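PDB 5MZ5: ALDH21) from Physcomitrella patens subsp. patens, which is an NADP(+)-dependent succinic semialdehyde dehydrogenase of the aldehyde dehydrogenase family, found in lower plants and some vascular plants. Local coordinates for residues T123-R134 / P352-I363. Numbering follows the deposited sequence.
Sequences TMESGKPIKDAR and PFEEDTYLGPMI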
loop_
_atom_site.group_PDB
_atom_site.type_symbol
_atom_site.label_atom_id
_atom_site.label_comp_id
_atom_site.label_asym_id
_atom_site.label_seq_id
_atom_site.Cartn_x
_atom_site.Cartn_y
_atom_site.Cartn_z
ATOM N N THR A 123 -33.304 17.113 -14.113
ATOM C CA THR A 123 -34.245 16.636 -15.133
ATOM C C THR A 123 -34.612 17.765 -16.107
ATOM O O THR A 123 -34.604 17.567 -17.321
ATOM C CB THR A 123 -35.470 16.019 -14.446
ATOM O OG1 THR A 123 -35.051 14.768 -13.933
ATOM C CG2 THR A 123 -36.660 15.804 -15.409
ATOM N N MET A 124 -34.909 18.949 -15.563
ATOM C CA MET A 124 -35.256 20.131 -16.336
ATOM C C MET A 124 -34.145 20.516 -17.343
ATOM O O MET A 124 -34.419 20.619 -18.546
ATOM C CB MET A 124 -35.621 21.287 -15.374
ATOM C CG MET A 124 -36.145 22.545 -16.052
ATOM S SD MET A 124 -34.783 23.581 -16.664
ATOM C CE MET A 124 -34.267 24.351 -15.117
ATOM N N GLU A 125 -32.908 20.733 -16.859
ATOM C CA GLU A 125 -31.835 21.188 -17.744
ATOM C C GLU A 125 -31.188 20.089 -18.600
ATOM O O GLU A 125 -30.555 20.426 -19.595
ATOM C CB GLU A 125 -30.767 21.953 -16.959
ATOM C CG GLU A 125 -29.879 21.067 -16.094
ATOM C CD GLU A 125 -28.716 21.775 -15.436
ATOM O OE1 GLU A 125 -28.455 22.944 -15.791
ATOM O OE2 GLU A 125 -28.047 21.151 -14.584
ATOM N N SER A 126 -31.277 18.808 -18.188
ATOM C CA SER A 126 -30.629 17.742 -18.951
ATOM C C SER A 126 -31.596 16.901 -19.776
ATOM O O SER A 126 -31.173 16.248 -20.733
ATOM C CB SER A 126 -29.781 16.858 -18.036
ATOM O OG SER A 126 -30.586 15.961 -17.290
ATOM N N GLY A 127 -32.873 16.908 -19.395
ATOM C CA GLY A 127 -33.884 16.099 -20.058
ATOM C C GLY A 127 -33.883 14.648 -19.602
ATOM O O GLY A 127 -34.617 13.829 -20.158
ATOM N N LYS A 128 -33.052 14.291 -18.603
ATOM C CA LYS A 128 -33.011 12.907 -18.120
ATOM C C LYS A 128 -34.219 12.605 -17.231
ATOM O O LYS A 128 -34.651 13.481 -16.483
ATOM C CB LYS A 128 -31.664 12.540 -17.456
ATOM C CG LYS A 128 -31.440 13.069 -16.023
ATOM C CD LYS A 128 -30.093 12.658 -15.447
ATOM C CE LYS A 128 -28.920 13.182 -16.258
ATOM N NZ LYS A 128 -27.772 12.231 -16.227
ATOM N N PRO A 129 -34.811 11.394 -17.323
ATOM C CA PRO A 129 -35.971 11.080 -16.469
ATOM C C PRO A 129 -35.696 11.314 -14.979
ATOM O O PRO A 129 -34.567 11.111 -14.540
ATOM C CB PRO A 129 -36.243 9.614 -16.797
ATOM C CG PRO A 129 -35.725 9.455 -18.188
ATOM C CD PRO A 129 -34.465 10.251 -18.191
ATOM N N ILE A 130 -36.711 11.766 -14.215
ATOM C CA ILE A 130 -36.606 12.091 -12.783
ATOM C C ILE A 130 -36.012 10.938 -11.944
ATOM O O ILE A 130 -35.242 11.210 -11.024
ATOM C CB ILE A 130 -37.939 12.646 -12.186
ATOM C CG1 ILE A 130 -37.735 13.254 -10.765
ATOM C CG2 ILE A 130 -39.087 11.612 -12.213
ATOM C CD1 ILE A 130 -36.792 14.490 -10.658
ATOM N N LYS A 131 -36.323 9.670 -12.284
ATOM C CA LYS A 131 -35.765 8.510 -11.577
ATOM C C LYS A 131 -34.241 8.484 -11.771
ATOM O O LYS A 131 -33.523 8.253 -10.800
ATOM C CB LYS A 131 -36.420 7.200 -12.080
ATOM C CG LYS A 131 -37.247 6.409 -11.050
ATOM C CD LYS A 131 -38.408 7.166 -10.401
ATOM C CE LYS A 131 -39.552 6.249 -10.025
ATOM N NZ LYS A 131 -40.299 6.716 -8.827
ATOM N N ASP A 132 -33.756 8.755 -13.012
ATOM C CA ASP A 132 -32.315 8.809 -13.314
ATOM C C ASP A 132 -31.649 10.012 -12.657
ATOM O O ASP A 132 -30.526 9.883 -12.170
ATOM C CB ASP A 132 -32.057 8.829 -14.837
ATOM C CG ASP A 132 -32.518 7.585 -15.577
ATOM O OD1 ASP A 132 -32.648 6.517 -14.927
ATOM O OD2 ASP A 132 -32.702 7.664 -16.815
ATOM N N ALA A 133 -32.346 11.183 -12.644
ATOM C CA ALA A 133 -31.872 12.417 -12.013
ATOM C C ALA A 133 -31.645 12.202 -10.510
ATOM O O ALA A 133 -30.623 12.642 -10.010
ATOM C CB ALA A 133 -32.860 13.544 -12.250
ATOM N N ARG A 134 -32.564 11.478 -9.821
ATOM C CA ARG A 134 -32.467 11.128 -8.384
ATOM C C ARG A 134 -31.280 10.210 -8.150
ATOM O O ARG A 134 -30.538 10.426 -7.193
ATOM C CB ARG A 134 -33.766 10.488 -7.854
ATOM C CG ARG A 134 -34.908 11.498 -7.751
ATOM C CD ARG A 134 -36.101 10.936 -7.009
ATOM N NE ARG A 134 -37.266 11.808 -7.157
ATOM C CZ ARG A 134 -38.394 11.458 -7.769
ATOM N NH1 ARG A 134 -38.540 10.233 -8.261
ATOM N NH2 ARG A 134 -39.389 12.326 -7.885
ATOM N N PRO A 352 -39.865 13.561 -19.127
ATOM C CA PRO A 352 -38.900 13.076 -18.122
ATOM C C PRO A 352 -39.316 13.365 -16.674
ATOM O O PRO A 352 -38.794 12.729 -15.762
ATOM C CB PRO A 352 -37.591 13.759 -18.535
ATOM C CG PRO A 352 -38.033 15.005 -19.227
ATOM C CD PRO A 352 -39.247 14.584 -19.996
ATOM N N PHE A 353 -40.295 14.280 -16.475
ATOM C CA PHE A 353 -40.832 14.605 -15.151
ATOM C C PHE A 353 -41.810 13.546 -14.624
ATOM O O PHE A 353 -42.123 13.552 -13.428
ATOM C CB PHE A 353 -41.444 16.008 -15.122
ATOM C CG PHE A 353 -40.415 17.103 -15.270
ATOM C CD1 PHE A 353 -39.679 17.542 -14.171
ATOM C CD2 PHE A 353 -40.175 17.694 -16.513
ATOM C CE1 PHE A 353 -38.730 18.565 -14.307
ATOM C CE2 PHE A 353 -39.223 18.715 -16.651
ATOM C CZ PHE A 353 -38.516 19.147 -15.542
ATOM N N GLU A 354 -42.269 12.623 -15.509
ATOM C CA GLU A 354 -43.149 11.513 -15.115
ATOM C C GLU A 354 -42.297 10.476 -14.399
ATOM O O GLU A 354 -41.179 10.206 -14.829
ATOM C CB GLU A 354 -43.848 10.847 -16.322
ATOM C CG GLU A 354 -44.763 11.737 -17.155
ATOM C CD GLU A 354 -46.080 12.213 -16.564
ATOM O OE1 GLU A 354 -46.413 11.835 -15.415
ATOM O OE2 GLU A 354 -46.785 12.971 -17.268
ATOM N N GLU A 355 -42.818 9.929 -13.293
ATOM C CA GLU A 355 -42.170 8.923 -12.481
ATOM C C GLU A 355 -41.916 7.623 -13.226
ATOM O O GLU A 355 -40.909 6.977 -12.953
ATOM C CB GLU A 355 -42.990 8.652 -11.214
ATOM C CG GLU A 355 -43.165 9.865 -10.302
ATOM C CD GLU A 355 -41.897 10.399 -9.659
ATOM O OE1 GLU A 355 -40.984 9.589 -9.390
ATOM O OE2 GLU A 355 -41.817 11.624 -9.411
ATOM N N ASP A 356 -42.798 7.232 -14.172
ATOM C CA ASP A 356 -42.637 5.972 -14.908
ATOM C C ASP A 356 -41.921 6.120 -16.285
ATOM O O ASP A 356 -41.779 5.120 -16.983
ATOM C CB ASP A 356 -43.987 5.248 -15.045
ATOM C CG ASP A 356 -45.064 6.021 -15.784
ATOM O OD1 ASP A 356 -44.839 7.218 -16.094
ATOM O OD2 ASP A 356 -46.157 5.457 -15.994
ATOM N N THR A 357 -41.431 7.338 -16.637
ATOM C CA THR A 357 -40.676 7.547 -17.878
ATOM C C THR A 357 -39.300 6.896 -17.744
ATOM O O THR A 357 -38.574 7.146 -16.766
ATOM C CB THR A 357 -40.556 9.035 -18.256
ATOM O OG1 THR A 357 -41.853 9.516 -18.582
ATOM C CG2 THR A 357 -39.653 9.267 -19.488
ATOM N N TYR A 358 -38.969 6.040 -18.725
ATOM C CA TYR A 358 -37.678 5.375 -18.788
ATOM C C TYR A 358 -36.751 6.169 -19.695
ATOM O O TYR A 358 -35.581 6.319 -19.381
ATOM C CB TYR A 358 -37.830 3.944 -19.322
ATOM C CG TYR A 358 -36.564 3.133 -19.171
ATOM C CD1 TYR A 358 -35.575 3.158 -20.154
ATOM C CD2 TYR A 358 -36.315 2.394 -18.010
ATOM C CE1 TYR A 358 -34.377 2.467 -19.994
ATOM C CE2 TYR A 358 -35.127 1.679 -17.849
ATOM C CZ TYR A 358 -34.163 1.713 -18.849
ATOM O OH TYR A 358 -32.983 1.020 -18.697
ATOM N N LEU A 359 -37.275 6.660 -20.832
ATOM C CA LEU A 359 -36.517 7.359 -21.855
ATOM C C LEU A 359 -37.037 8.777 -22.085
ATOM O O LEU A 359 -38.167 8.961 -22.523
ATOM C CB LEU A 359 -36.525 6.504 -23.161
ATOM C CG LEU A 359 -35.914 7.106 -24.446
ATOM C CD1 LEU A 359 -34.432 7.387 -24.295
ATOM C CD2 LEU A 359 -36.090 6.175 -25.616
ATOM N N GLY A 360 -36.193 9.757 -21.785
ATOM C CA GLY A 360 -36.496 11.164 -22.011
ATOM C C GLY A 360 -36.047 11.625 -23.396
ATOM O O GLY A 360 -35.630 10.805 -24.230
ATOM N N PRO A 361 -36.107 12.939 -23.703
ATOM C CA PRO A 361 -35.664 13.377 -25.042
ATOM C C PRO A 361 -34.143 13.460 -25.140
ATOM O O PRO A 361 -33.453 13.376 -24.121
ATOM C CB PRO A 361 -36.305 14.751 -25.187
ATOM C CG PRO A 361 -36.408 15.269 -23.771
ATOM C CD PRO A 361 -36.575 14.078 -22.878
ATOM N N MET A 362 -33.616 13.648 -26.356
ATOM C CA MET A 362 -32.182 13.857 -26.531
ATOM C C MET A 362 -31.904 15.326 -26.129
ATOM O O MET A 362 -32.856 16.107 -25.980
ATOM C CB MET A 362 -31.716 13.513 -27.968
ATOM C CG MET A 362 -31.885 12.031 -28.343
ATOM S SD MET A 362 -30.821 10.847 -27.442
ATOM C CE MET A 362 -31.961 10.291 -26.110
ATOM N N ILE A 363 -30.621 15.683 -25.891
ATOM C CA ILE A 363 -30.230 17.021 -25.430
ATOM C C ILE A 363 -30.745 18.145 -26.356
ATOM O O ILE A 363 -31.036 19.243 -25.876
ATOM C CB ILE A 363 -28.706 17.115 -25.146
ATOM C CG1 ILE A 363 -28.355 18.321 -24.221
ATOM C CG2 ILE A 363 -27.862 17.107 -26.443
ATOM C CD1 ILE A 363 -28.900 18.263 -22.767
HETATM O O HOH W 1 -31.426 14.885 -23.004
HETATM O O HOH W 2 -33.217 12.073 -21.814
HETATM O O HOH W 3 -38.578 8.854 -14.221
#
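The ring of F353 takes the methyl group of T123 on one face and meets CB of M124 at its edge. CG2 of T123 stands 3.6 Å from the centroid of the F353 ring, only 12° off its normal, a CH-pi contact. This methyl lies anti to the backbone N of T123, while OG1, beside that N, donates a hydrogen bond to K128 O (2.9 Å). The R134 guanidinium and the E355 carboxylate are the two flat groups that meet each other, nearly coplanar (9° apart). R134 grips E355 end-on: NH1 to OE1 at 2.8 Å and NH2 to OE2 at 3.0 Å, both nearly straight and both on syn lone pairs. CG1 of I130 covers one face of the guanidinium near its rim. K131 NZ reaches the same OE1 from the anti side, so this oxygen accepts from two cations, while NE of R134 is held by E116. A leucine in place of R134 would probably leave both E355 oxygens without the paired NH1 and NH2 donors, with K131 as the remaining cation of this three-residue network, and E116 without its salt-bridge mate.

P129, at the N-cap of helix 130-151, presses against the backbone of 357-360, its CG 3.4 Å from Y358 O. The amide of I130, in the first turn, donates to P352 O at 2.8 Å. Nearer the other end, one water joins S126 O to P361 O and another joins G127 O to P361 O; CD1 of I363 packs 3.7 Å from S126 O.

The contact thus joins the bend between two consecutive helices, 115-126 and 130-151, to the irregular loop between helices 333-345 and 365-380. In this aldehyde dehydrogenase fold the loop also borders the active-site region, with I363 beside the NADP(+)-binding W188 and Y358 beside the succinate-binding Y314.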